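Long-range contacts in glycosyl hydrolases family 2, sugar binding domain protein (Bacteroides uniformis str. 3978 T3 ii, PDB 6D1P), which probably hydrolyses O-glycosidic bonds as a family 2 beta-glucuronidase of a human gut bacterium: residues I166-S171 and G188-Y193; R492-M497 and L561-T566; F754-S759 and V793-S798. All coordinates share one frame; numbering follows the deposited sequence.

How the contacts relate
The three contacts come one after another along the chain, each closing before the next opens, and no two touch. Contact 1 lies in the N-terminal sugar-binding domain, where strand 162-169 meets the loop leading to strand 194-199. Contact 2 joins helices 494-503 and 550-564 of the TIM-barrel domain, on the opposite side of the chain's centre from contact 1, with centres about 43 Å apart. Contact 3 pairs strands 751-756 and 793-799 in a C-terminal antiparallel sheet, its centre about 34 Å from that of contact 1 and about 48 Å from that of contact 2. Each therefore ties up a separate module of this multidomain hydrolase, and contact 3 also reaches the second subunit.

Contact 1. Residues I166-S171 and G188-Y193; sequences IRCDNS and GGLYRY
Asn170 ND2 is gripped by two backbone carbonyls, Tyr86 O and Leu186 O, while OD1 of the same amide accepts from Gly88 N. Fixed in this way, the amide lies against Gly188: ND2 of Asn170 is 3.4 Å from Gly188 N, but both are donors and no bond forms. With chi1 at 72°, CG is placed between the backbone N and the carbonyl carbon, over the Gly188 CA. A side chain on Gly188 would run into that CG, and at phi 112° a CB on Gly189 would press on the carbonyl oxygen of Gly188. Next along, Cys168 CB rests on Gly189 CA at 4.0 Å.

Strand 162-169, which ends in an Asx turn from Asp169 to Ser171 N, is an inner strand of the domain's six-stranded sheet, and Leu190, at the centre of an inverse gamma turn, packs between it and Phe111 of the four-stranded sheet. CD2 of Leu190 sits between Cys168 SG, at 3.7 Å, and Ile166 CG2, while CD1 of Leu190 meets Ile166 CD1 at 4.1 Å, the leucine and isoleucine crossing obliquely.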
ATOM      1  N   ILE A 166     -14.570   2.677  12.853  1.00 32.16           N
ATOM      2  CA  ILE A 166     -13.751   3.865  13.033  1.00 29.54           C
ATOM      3  C   ILE A 166     -12.828   3.993  11.837  1.00 29.57           C
ATOM      4  O   ILE A 166     -12.069   3.063  11.537  1.00 28.55           O
ATOM      5  CB  ILE A 166     -12.934   3.807  14.325  1.00 27.47           C
ATOM      6  CG1 ILE A 166     -13.871   3.592  15.504  1.00 29.53           C
ATOM      7  CG2 ILE A 166     -12.160   5.106  14.484  1.00 28.26           C
ATOM      8  CD1 ILE A 166     -13.170   3.243  16.763  1.00 32.34           C
ATOM      9  N   ARG A 167     -12.885   5.144  11.170  1.00 25.61           N
ATOM     10  CA  ARG A 167     -12.019   5.450  10.039  1.00 26.57           C
ATOM     11  C   ARG A 167     -10.889   6.343  10.536  1.00 28.38           C
ATOM     12  O   ARG A 167     -11.148   7.408  11.105  1.00 30.46           O
ATOM     13  CB  ARG A 167     -12.809   6.137   8.926  1.00 26.30           C
ATOM     14  CG  ARG A 167     -12.022   6.478   7.655  1.00 23.44           C
ATOM     15  CD  ARG A 167     -12.900   7.287   6.673  1.00 22.17           C
ATOM     16  NE  ARG A 167     -12.293   7.512   5.357  1.00 23.33           N
ATOM     17  CZ  ARG A 167     -11.443   8.498   5.079  1.00 25.49           C
ATOM     18  NH1 ARG A 167     -11.062   9.350   6.031  1.00 31.09           N
ATOM     19  NH2 ARG A 167     -10.958   8.633   3.859  1.00 20.99           N
ATOM     20  N   CYS A 168      -9.643   5.902  10.352  1.00 22.69           N
ATOM     21  CA  CYS A 168      -8.468   6.715  10.655  1.00 26.46           C
ATOM     22  C   CYS A 168      -7.729   7.047   9.372  1.00 26.82           C
ATOM     23  O   CYS A 168      -7.682   6.243   8.442  1.00 28.19           O
ATOM     24  CB  CYS A 168      -7.500   6.007  11.608  1.00 25.20           C
ATOM     25  SG  CYS A 168      -8.115   5.902  13.280  1.00 23.95           S
ATOM     26  N   ASP A 169      -7.156   8.239   9.321  1.00 24.72           N
ATOM     27  CA  ASP A 169      -6.460   8.671   8.123  1.00 26.01           C
ATOM     28  C   ASP A 169      -5.211   9.451   8.514  1.00 25.70           C
ATOM     29  O   ASP A 169      -5.274  10.350   9.364  1.00 24.52           O
ATOM     30  CB  ASP A 169      -7.385   9.522   7.237  1.00 21.57           C
ATOM     31  CG  ASP A 169      -6.660  10.125   6.060  1.00 24.59           C
ATOM     32  OD1 ASP A 169      -6.683   9.516   4.978  1.00 23.77           O
ATOM     33  OD2 ASP A 169      -6.040  11.205   6.221  1.00 23.43           O
ATOM     34  N   ASN A 170      -4.078   9.089   7.905  1.00 22.50           N
ATOM     35  CA  ASN A 170      -2.834   9.842   8.017  1.00 22.85           C
ATOM     36  C   ASN A 170      -2.317  10.211   6.625  1.00 19.20           C
ATOM     37  O   ASN A 170      -1.120  10.137   6.339  1.00 19.83           O
ATOM     38  CB  ASN A 170      -1.776   9.073   8.830  1.00 21.19           C
ATOM     39  CG  ASN A 170      -1.205   7.862   8.067  1.00 23.08           C
ATOM     40  OD1 ASN A 170      -1.854   7.304   7.161  1.00 20.56           O
ATOM     41  ND2 ASN A 170       0.009   7.465   8.423  1.00 17.99           N
ATOM     42  N   SER A 171      -3.226  10.615   5.738  1.00 19.94           N
ATOM     43  CA  SER A 171      -2.809  11.217   4.477  1.00 21.25           C
ATOM     44  C   SER A 171      -2.007  12.490   4.738  1.00 20.05           C
ATOM     45  O   SER A 171      -2.208  13.188   5.734  1.00 21.59           O
ATOM     46  CB  SER A 171      -4.019  11.544   3.594  1.00 20.26           C
ATOM     47  OG  SER A 171      -4.797  10.390   3.343  1.00 21.60           O
ATOM     48  N   GLY A 188      -0.346   6.511  11.633  1.00 24.18           N
ATOM     49  CA  GLY A 188      -1.776   6.327  11.445  1.00 20.95           C
ATOM     50  C   GLY A 188      -2.316   5.201  12.310  1.00 23.59           C
ATOM     51  O   GLY A 188      -1.606   4.243  12.626  1.00 19.61           O
ATOM     52  N   GLY A 189      -3.589   5.330  12.697  1.00 25.43           N
ATOM     53  CA  GLY A 189      -4.345   4.255  13.312  1.00 23.43           C
ATOM     54  C   GLY A 189      -4.672   4.526  14.774  1.00 26.20           C
ATOM     55  O   GLY A 189      -4.405   5.599  15.319  1.00 24.58           O
ATOM     56  N   LEU A 190      -5.268   3.510  15.408  1.00 25.94           N
ATOM     57  CA  LEU A 190      -5.687   3.571  16.812  1.00 26.55           C
ATOM     58  C   LEU A 190      -4.537   3.066  17.681  1.00 25.95           C
ATOM     59  O   LEU A 190      -4.566   1.995  18.292  1.00 22.10           O
ATOM     60  CB  LEU A 190      -6.969   2.771  17.021  1.00 25.19           C
ATOM     61  CG  LEU A 190      -8.151   3.274  16.173  1.00 25.13           C
ATOM     62  CD1 LEU A 190      -9.261   2.244  16.094  1.00 22.85           C
ATOM     63  CD2 LEU A 190      -8.690   4.615  16.705  1.00 22.76           C
ATOM     64  N   TYR A 191      -3.484   3.863  17.694  1.00 27.86           N
ATOM     65  CA  TYR A 191      -2.246   3.441  18.315  1.00 21.89           C
ATOM     66  C   TYR A 191      -2.202   3.746  19.797  1.00 23.10           C
ATOM     67  O   TYR A 191      -1.223   3.395  20.459  1.00 26.68           O
ATOM     68  CB  TYR A 191      -1.055   4.069  17.592  1.00 23.31           C
ATOM     69  CG  TYR A 191      -1.179   5.545  17.229  1.00 26.85           C
ATOM     70  CD1 TYR A 191      -1.213   6.532  18.217  1.00 26.12           C
ATOM     71  CD2 TYR A 191      -1.195   5.955  15.891  1.00 22.53           C
ATOM     72  CE1 TYR A 191      -1.294   7.881  17.886  1.00 23.91           C
ATOM     73  CE2 TYR A 191      -1.265   7.284  15.551  1.00 21.49           C
ATOM     74  CZ  TYR A 191      -1.320   8.253  16.549  1.00 23.57           C
ATOM     75  OH  TYR A 191      -1.391   9.589  16.212  1.00 20.85           O
ATOM     76  N   ARG A 192      -3.235   4.379  20.340  1.00 27.20           N
ATOM     77  CA  ARG A 192      -3.411   4.466  21.781  1.00 31.86           C
ATOM     78  C   ARG A 192      -4.766   3.880  22.125  1.00 29.41           C
ATOM     79  O   ARG A 192      -5.663   3.816  21.278  1.00 28.61           O
ATOM     80  CB  ARG A 192      -3.323   5.898  22.324  1.00 26.14           C
ATOM     81  CG  ARG A 192      -1.992   6.522  22.159  1.00 22.89           C
ATOM     82  CD  ARG A 192      -1.978   7.864  22.852  1.00 26.96           C
ATOM     83  NE  ARG A 192      -0.833   8.649  22.423  1.00 25.72           N
ATOM     84  CZ  ARG A 192      -0.797   9.971  22.431  1.00 24.60           C
ATOM     85  NH1 ARG A 192      -1.849  10.648  22.858  1.00 24.62           N
ATOM     86  NH2 ARG A 192       0.286  10.619  22.013  1.00 22.46           N
ATOM     87  N   TYR A 193      -4.892   3.484  23.389  1.00 26.83           N
ATOM     88  CA  TYR A 193      -6.058   2.754  23.853  1.00 25.59           C
ATOM     89  C   TYR A 193      -7.356   3.485  23.548  1.00 31.91           C
ATOM     90  O   TYR A 193      -7.452   4.716  23.650  1.00 29.32           O
ATOM     91  CB  TYR A 193      -5.953   2.513  25.356  1.00 30.86           C
ATOM     92  CG  TYR A 193      -4.843   1.552  25.714  1.00 34.34           C
ATOM     93  CD1 TYR A 193      -4.849   0.245  25.224  1.00 28.07           C
ATOM     94  CD2 TYR A 193      -3.791   1.946  26.544  1.00 31.54           C
ATOM     95  CE1 TYR A 193      -3.840  -0.635  25.540  1.00 28.18           C
ATOM     96  CE2 TYR A 193      -2.789   1.071  26.874  1.00 28.14           C
ATOM     97  CZ  TYR A 193      -2.808  -0.217  26.367  1.00 31.32           C
ATOM     98  OH  TYR A 193      -1.791  -1.098  26.679  1.00 30.86           O
TER

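Contact 2. Residues R492-M497 and L561-T566; sequences RNYREM and LKEQET
The carboxylate of Glu563 meets Arg495 over a face of the guanidinium, offset toward its rim. OE1 of Glu563 is 3.7 Å from Arg495 NH2, a long salt bridge carried by charge alone, since the oxygen stands well above the guanidinium plane and no N-H points at it. One N-H of NH2 donates instead to Thr566 OG1 at 3.2 Å, the hydroxyl lying near the guanidinium edge, about 20° out of plane. Arg495 CG points away from the backbone N, and a bend at chi3 (-75°) turns the guanidinium back across the glutamate. Thr566 OG1 in turn donates to Glu563 O, on a lone pair in the carbonyl plane, and that same carbonyl also takes Thr566 N.

Glu563 has further partners. A water donates to its OE1 (2.9 Å) and to Arg492 O (2.8 Å) and accepts from Arg495 N (2.9 Å), joining the start of helix 494-503 and the 3-10 segment before it to the carboxylate. Lys562 NZ forms a weak salt bridge to OE2 of Glu563 at 3.3 Å, so two cations share one anion, which would probably stabilise its charged form.

Nearer the backbone, CB of Glu563 abuts the edge of the Tyr494 ring, 3.7 Å from CD2. Gln564 NE2 makes a weak bond to Tyr494 OH (3.1 Å), crossing the tyrosine at about a right angle. Both polar ends have stronger partners: Tyr494 OH bonds to Glu498, and Gln564 NE2 to Ser573 OG.

These are outer helices of the TIM barrel. Helix 494-503 precedes strand 510-511 and helix 550-564 precedes the adjacent parallel strand 572-574, which carries Ser573, while helix 609-617 packs on Leu561.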
ATOM      1  N   ARG A 492      34.467  19.650  21.686  1.00 28.08           N
ATOM      2  CA  ARG A 492      35.233  20.450  22.634  1.00 29.10           C
ATOM      3  C   ARG A 492      34.826  21.926  22.625  1.00 31.62           C
ATOM      4  O   ARG A 492      35.141  22.649  23.581  1.00 34.87           O
ATOM      5  CB  ARG A 492      36.726  20.283  22.338  1.00 27.19           C
ATOM      6  CG  ARG A 492      37.283  18.956  22.849  1.00 26.20           C
ATOM      7  CD  ARG A 492      38.652  18.649  22.280  1.00 25.83           C
ATOM      8  NE  ARG A 492      39.249  17.457  22.898  1.00 30.25           N
ATOM      9  CZ  ARG A 492      39.184  16.227  22.381  1.00 30.23           C
ATOM     10  NH1 ARG A 492      38.537  16.001  21.240  1.00 30.41           N
ATOM     11  NH2 ARG A 492      39.763  15.212  22.997  1.00 28.95           N
ATOM     12  N   ASN A 493      34.096  22.382  21.607  1.00 25.15           N
ATOM     13  CA  ASN A 493      33.591  23.753  21.586  1.00 27.22           C
ATOM     14  C   ASN A 493      32.292  23.930  22.360  1.00 27.89           C
ATOM     15  O   ASN A 493      31.691  25.009  22.280  1.00 31.84           O
ATOM     16  CB  ASN A 493      33.398  24.205  20.137  1.00 28.77           C
ATOM     17  CG  ASN A 493      34.695  24.192  19.360  1.00 32.03           C
ATOM     18  OD1 ASN A 493      34.758  23.717  18.226  1.00 29.66           O
ATOM     19  ND2 ASN A 493      35.759  24.727  19.980  1.00 33.51           N
ATOM     20  N   TYR A 494      31.865  22.914  23.121  1.00 24.11           N
ATOM     21  CA  TYR A 494      30.526  22.916  23.709  1.00 25.63           C
ATOM     22  C   TYR A 494      30.333  24.075  24.685  1.00 25.60           C
ATOM     23  O   TYR A 494      29.362  24.831  24.584  1.00 25.04           O
ATOM     24  CB  TYR A 494      30.254  21.574  24.412  1.00 25.33           C
ATOM     25  CG  TYR A 494      29.060  21.621  25.363  1.00 24.17           C
ATOM     26  CD1 TYR A 494      27.823  22.098  24.941  1.00 21.29           C
ATOM     27  CD2 TYR A 494      29.172  21.186  26.676  1.00 25.07           C
ATOM     28  CE1 TYR A 494      26.744  22.153  25.803  1.00 23.76           C
ATOM     29  CE2 TYR A 494      28.089  21.235  27.552  1.00 21.50           C
ATOM     30  CZ  TYR A 494      26.884  21.721  27.112  1.00 25.46           C
ATOM     31  OH  TYR A 494      25.803  21.778  27.976  1.00 23.20           O
ATOM     32  N   ARG A 495      31.216  24.194  25.676  1.00 27.96           N
ATOM     33  CA  ARG A 495      31.026  25.231  26.682  1.00 30.12           C
ATOM     34  C   ARG A 495      30.937  26.613  26.044  1.00 22.95           C
ATOM     35  O   ARG A 495      30.073  27.412  26.409  1.00 26.70           O
ATOM     36  CB  ARG A 495      32.158  25.187  27.716  1.00 32.33           C
ATOM     37  CG  ARG A 495      32.000  26.225  28.824  1.00 32.82           C
ATOM     38  CD  ARG A 495      33.320  26.493  29.548  1.00 43.99           C
ATOM     39  NE  ARG A 495      33.711  25.428  30.470  1.00 44.98           N
ATOM     40  CZ  ARG A 495      34.976  25.065  30.689  1.00 53.02           C
ATOM     41  NH1 ARG A 495      35.963  25.675  30.035  1.00 48.46           N
ATOM     42  NH2 ARG A 495      35.256  24.088  31.556  1.00 48.02           N
ATOM     43  N   GLU A 496      31.817  26.907  25.084  1.00 22.02           N
ATOM     44  CA  GLU A 496      31.800  28.215  24.438  1.00 24.30           C
ATOM     45  C   GLU A 496      30.440  28.481  23.782  1.00 29.94           C
ATOM     46  O   GLU A 496      29.809  29.514  24.040  1.00 29.64           O
ATOM     47  CB  GLU A 496      32.951  28.301  23.424  1.00 30.18           C
ATOM     48  CG  GLU A 496      33.003  29.606  22.597  1.00 36.37           C
ATOM     49  CD  GLU A 496      34.035  29.582  21.459  1.00 41.10           C
ATOM     50  OE1 GLU A 496      35.024  28.806  21.533  1.00 38.29           O
ATOM     51  OE2 GLU A 496      33.852  30.341  20.478  1.00 47.67           O
ATOM     52  N   MET A 497      29.947  27.521  22.976  1.00 30.06           N
ATOM     53  CA  MET A 497      28.634  27.662  22.341  1.00 26.06           C
ATOM     54  C   MET A 497      27.514  27.718  23.376  1.00 27.67           C
ATOM     55  O   MET A 497      26.536  28.461  23.207  1.00 23.75           O
ATOM     56  CB  MET A 497      28.398  26.511  21.368  1.00 24.70           C
ATOM     57  CG  MET A 497      29.474  26.387  20.316  1.00 26.29           C
ATOM     58  SD  MET A 497      29.585  24.731  19.593  1.00 28.74           S
ATOM     59  CE  MET A 497      28.257  24.733  18.369  1.00 31.90           C
ATOM     60  N   LEU A 561      29.012  15.948  29.278  1.00 27.24           N
ATOM     61  CA  LEU A 561      28.603  15.690  30.658  1.00 29.95           C
ATOM     62  C   LEU A 561      29.624  16.231  31.655  1.00 29.91           C
ATOM     63  O   LEU A 561      29.254  16.754  32.717  1.00 26.26           O
ATOM     64  CB  LEU A 561      28.385  14.194  30.870  1.00 28.00           C
ATOM     65  CG  LEU A 561      27.140  13.615  30.179  1.00 26.47           C
ATOM     66  CD1 LEU A 561      27.119  12.103  30.268  1.00 27.42           C
ATOM     67  CD2 LEU A 561      25.881  14.191  30.793  1.00 27.78           C
ATOM     68  N   LYS A 562      30.910  16.107  31.347  1.00 26.56           N
ATOM     69  CA  LYS A 562      31.883  16.620  32.295  1.00 33.35           C
ATOM     70  C   LYS A 562      31.934  18.139  32.250  1.00 34.40           C
ATOM     71  O   LYS A 562      32.222  18.769  33.273  1.00 33.32           O
ATOM     72  CB  LYS A 562      33.259  15.994  32.068  1.00 29.87           C
ATOM     73  CG  LYS A 562      33.975  16.376  30.808  1.00 34.99           C
ATOM     74  CD  LYS A 562      35.067  17.406  31.064  1.00 32.88           C
ATOM     75  CE  LYS A 562      35.941  17.555  29.822  1.00 37.74           C
ATOM     76  NZ  LYS A 562      36.981  18.617  29.981  1.00 46.07           N
ATOM     77  N   GLU A 563      31.587  18.749  31.109  1.00 31.06           N
ATOM     78  CA  GLU A 563      31.512  20.206  31.066  1.00 30.82           C
ATOM     79  C   GLU A 563      30.355  20.722  31.908  1.00 31.80           C
ATOM     80  O   GLU A 563      30.485  21.753  32.585  1.00 32.87           O
ATOM     81  CB  GLU A 563      31.397  20.694  29.626  1.00 29.97           C
ATOM     82  CG  GLU A 563      32.630  20.376  28.786  1.00 34.53           C
ATOM     83  CD  GLU A 563      33.899  21.056  29.291  1.00 39.10           C
ATOM     84  OE1 GLU A 563      34.359  22.014  28.638  1.00 36.66           O
ATOM     85  OE2 GLU A 563      34.438  20.624  30.337  1.00 43.16           O
ATOM     86  N   GLN A 564      29.233  20.005  31.918  1.00 25.17           N
ATOM     87  CA  GLN A 564      28.078  20.510  32.647  1.00 31.73           C
ATOM     88  C   GLN A 564      28.336  20.649  34.142  1.00 33.55           C
ATOM     89  O   GLN A 564      27.619  21.403  34.809  1.00 31.92           O
ATOM     90  CB  GLN A 564      26.862  19.625  32.381  1.00 26.26           C
ATOM     91  CG  GLN A 564      26.477  19.699  30.907  1.00 31.05           C
ATOM     92  CD  GLN A 564      25.140  19.085  30.561  1.00 23.35           C
ATOM     93  OE1 GLN A 564      24.414  18.591  31.416  1.00 25.33           O
ATOM     94  NE2 GLN A 564      24.806  19.125  29.285  1.00 27.79           N
ATOM     95  N   GLU A 565      29.333  19.949  34.682  1.00 34.34           N
ATOM     96  CA  GLU A 565      29.636  20.063  36.102  1.00 34.96           C
ATOM     97  C   GLU A 565      30.278  21.402  36.450  1.00 36.05           C
ATOM     98  O   GLU A 565      30.316  21.766  37.625  1.00 43.52           O
ATOM     99  CB  GLU A 565      30.558  18.928  36.532  1.00 34.08           C
ATOM    100  CG  GLU A 565      29.932  17.549  36.499  1.00 36.57           C
ATOM    101  CD  GLU A 565      30.895  16.455  36.952  1.00 42.22           C
ATOM    102  OE1 GLU A 565      31.996  16.782  37.477  1.00 46.86           O
ATOM    103  OE2 GLU A 565      30.542  15.269  36.782  1.00 41.96           O
ATOM    104  N   THR A 566      30.788  22.128  35.457  1.00 38.14           N
ATOM    105  CA  THR A 566      31.476  23.397  35.654  1.00 31.74           C
ATOM    106  C   THR A 566      30.676  24.575  35.096  1.00 36.28           C
ATOM    107  O   THR A 566      31.253  25.603  34.740  1.00 40.86           O
ATOM    108  CB  THR A 566      32.866  23.354  35.012  1.00 33.37           C
ATOM    109  OG1 THR A 566      32.799  23.747  33.631  1.00 39.93           O
ATOM    110  CG2 THR A 566      33.427  21.957  35.085  1.00 39.09           C
TER
HETATM  111  O   HOH W   1      33.564  22.487  25.856  1.00 28.42           O

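Contact 3. Residues F754-S759 and V793-S798; sequences FGCTDS and VVVSAS
Gly755 and Ser796 form the hydrogen-bonded pair of this antiparallel join: Gly755 N donates to Ser796 O at 2.9 Å and Ser796 N to Gly755 O at 2.8 Å. Thr757 N carries the pattern on to Val794 O (3.1 Å). There the strand 754-756 has ended, and a side chain takes over from the backbone: Val794 N donates to Thr757 OG1 at 3.0 Å, nearly straight at 166°. A chi1 of 50° brings OG1 to that N-H and leaves CG2 against Val794 CB. With a valine in place of Thr757, the Val794 N-H would probably be left without its acceptor.

On the face bearing Phe754, Cys756, Val795 and Ala797, Cys756 SG touches Val793 CG2 at 3.7 Å, and Phe754 CE2 lies 4.0 Å from Ala797 CB. The sulfur also accepts from Asp758 N (3.4 Å), holding the turn whose Asp758 CB packs on Val793 CG1; His790 binds the carboxylate of Asp758. On the other face a CB on Gly755 would run into Ser796 OG, which bonds to Thr757 O of the second subunit.

Leu762 touches Phe754, Cys756 and Val795. The two strands occupy the middle of a four-stranded antiparallel sheet, flanked by 774-776 beside 751-756 and by 807-811 beside 793-799.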
ATOM      1  N   PHE A 754      19.872  -9.017   3.238  1.00 22.97           N
ATOM      2  CA  PHE A 754      19.556 -10.405   3.495  1.00 24.36           C
ATOM      3  C   PHE A 754      18.319 -10.841   2.712  1.00 28.76           C
ATOM      4  O   PHE A 754      17.399 -10.059   2.467  1.00 29.91           O
ATOM      5  CB  PHE A 754      19.335 -10.636   4.984  1.00 25.82           C
ATOM      6  CG  PHE A 754      20.548 -10.400   5.817  1.00 24.84           C
ATOM      7  CD1 PHE A 754      20.653  -9.252   6.593  1.00 24.61           C
ATOM      8  CD2 PHE A 754      21.590 -11.325   5.832  1.00 25.00           C
ATOM      9  CE1 PHE A 754      21.776  -9.030   7.397  1.00 26.65           C
ATOM     10  CE2 PHE A 754      22.725 -11.114   6.626  1.00 27.20           C
ATOM     11  CZ  PHE A 754      22.814  -9.963   7.414  1.00 27.96           C
ATOM     12  N   GLY A 755      18.319 -12.112   2.312  1.00 27.90           N
ATOM     13  CA  GLY A 755      17.168 -12.716   1.680  1.00 25.01           C
ATOM     14  C   GLY A 755      16.976 -14.112   2.239  1.00 30.41           C
ATOM     15  O   GLY A 755      17.820 -14.625   2.976  1.00 25.96           O
ATOM     16  N   CYS A 756      15.857 -14.730   1.868  1.00 30.60           N
ATOM     17  CA  CYS A 756      15.547 -16.031   2.442  1.00 29.29           C
ATOM     18  C   CYS A 756      14.536 -16.769   1.569  1.00 26.28           C
ATOM     19  O   CYS A 756      13.586 -16.163   1.066  1.00 30.86           O
ATOM     20  CB  CYS A 756      15.017 -15.857   3.870  1.00 24.82           C
ATOM     21  SG  CYS A 756      14.704 -17.376   4.706  1.00 27.57           S
ATOM     22  N   THR A 757      14.753 -18.080   1.405  1.00 25.00           N
ATOM     23  CA  THR A 757      13.795 -18.918   0.697  1.00 32.36           C
ATOM     24  C   THR A 757      12.419 -18.873   1.339  1.00 33.37           C
ATOM     25  O   THR A 757      11.426 -19.193   0.679  1.00 33.57           O
ATOM     26  CB  THR A 757      14.267 -20.378   0.629  1.00 33.56           C
ATOM     27  OG1 THR A 757      14.648 -20.846   1.935  1.00 32.30           O
ATOM     28  CG2 THR A 757      15.427 -20.528  -0.356  1.00 31.27           C
ATOM     29  N   ASP A 758      12.332 -18.498   2.603  1.00 29.10           N
ATOM     30  CA  ASP A 758      11.055 -18.308   3.267  1.00 26.19           C
ATOM     31  C   ASP A 758      10.947 -16.833   3.621  1.00 30.23           C
ATOM     32  O   ASP A 758      11.665 -16.339   4.504  1.00 29.54           O
ATOM     33  CB  ASP A 758      10.950 -19.201   4.493  1.00 29.42           C
ATOM     34  CG  ASP A 758       9.641 -19.032   5.231  1.00 32.79           C
ATOM     35  OD1 ASP A 758       8.930 -18.036   5.029  1.00 31.12           O
ATOM     36  OD2 ASP A 758       9.321 -19.907   6.045  1.00 39.39           O
ATOM     37  N   SER A 759      10.022 -16.142   2.957  1.00 29.45           N
ATOM     38  CA  SER A 759       9.914 -14.693   3.036  1.00 31.42           C
ATOM     39  C   SER A 759       9.422 -14.198   4.386  1.00 30.50           C
ATOM     40  O   SER A 759       9.294 -12.982   4.558  1.00 31.23           O
ATOM     41  CB  SER A 759       8.985 -14.179   1.934  1.00 30.56           C
ATOM     42  OG  SER A 759       7.630 -14.457   2.235  1.00 35.29           O
ATOM     43  N   VAL A 793      15.664 -23.262   6.255  1.00 41.64           N
ATOM     44  CA  VAL A 793      15.592 -22.322   5.143  1.00 34.69           C
ATOM     45  C   VAL A 793      17.013 -22.084   4.639  1.00 33.46           C
ATOM     46  O   VAL A 793      17.989 -22.602   5.187  1.00 34.34           O
ATOM     47  CB  VAL A 793      14.946 -20.976   5.544  1.00 35.04           C
ATOM     48  CG1 VAL A 793      13.517 -21.161   5.988  1.00 30.20           C
ATOM     49  CG2 VAL A 793      15.768 -20.314   6.657  1.00 29.91           C
ATOM     50  N   VAL A 794      17.134 -21.276   3.599  1.00 29.81           N
ATOM     51  CA  VAL A 794      18.430 -20.800   3.139  1.00 29.86           C
ATOM     52  C   VAL A 794      18.402 -19.280   3.171  1.00 31.61           C
ATOM     53  O   VAL A 794      17.517 -18.663   2.562  1.00 29.27           O
ATOM     54  CB  VAL A 794      18.771 -21.307   1.733  1.00 30.93           C
ATOM     55  CG1 VAL A 794      20.064 -20.671   1.268  1.00 28.51           C
ATOM     56  CG2 VAL A 794      18.896 -22.833   1.729  1.00 30.68           C
ATOM     57  N   VAL A 795      19.365 -18.676   3.896  1.00 31.48           N
ATOM     58  CA  VAL A 795      19.543 -17.226   3.977  1.00 28.78           C
ATOM     59  C   VAL A 795      20.624 -16.779   2.993  1.00 30.19           C
ATOM     60  O   VAL A 795      21.669 -17.432   2.849  1.00 30.46           O
ATOM     61  CB  VAL A 795      19.902 -16.802   5.413  1.00 31.64           C
ATOM     62  CG1 VAL A 795      20.264 -15.308   5.473  1.00 25.51           C
ATOM     63  CG2 VAL A 795      18.746 -17.131   6.360  1.00 30.31           C
ATOM     64  N   SER A 796      20.377 -15.661   2.314  1.00 27.59           N
ATOM     65  CA  SER A 796      21.352 -15.053   1.422  1.00 30.04           C
ATOM     66  C   SER A 796      21.818 -13.700   1.961  1.00 27.89           C
ATOM     67  O   SER A 796      21.051 -12.969   2.598  1.00 27.49           O
ATOM     68  CB  SER A 796      20.759 -14.869   0.016  1.00 27.32           C
ATOM     69  OG  SER A 796      19.698 -13.932   0.028  1.00 27.51           O
ATOM     70  N   ALA A 797      23.071 -13.351   1.673  1.00 25.65           N
ATOM     71  CA  ALA A 797      23.597 -12.028   2.006  1.00 27.57           C
ATOM     72  C   ALA A 797      24.344 -11.468   0.807  1.00 27.75           C
ATOM     73  O   ALA A 797      25.164 -12.166   0.200  1.00 29.69           O
ATOM     74  CB  ALA A 797      24.525 -12.061   3.235  1.00 25.66           C
ATOM     75  N   SER A 798      24.060 -10.206   0.481  1.00 26.83           N
ATOM     76  CA  SER A 798      24.703  -9.499  -0.615  1.00 34.10           C
ATOM     77  C   SER A 798      25.082  -8.091  -0.178  1.00 33.94           C
ATOM     78  O   SER A 798      24.467  -7.515   0.724  1.00 32.34           O
ATOM     79  CB  SER A 798      23.778  -9.412  -1.830  1.00 33.54           C
ATOM     80  OG  SER A 798      23.029 -10.606  -1.952  1.00 38.98           O
TER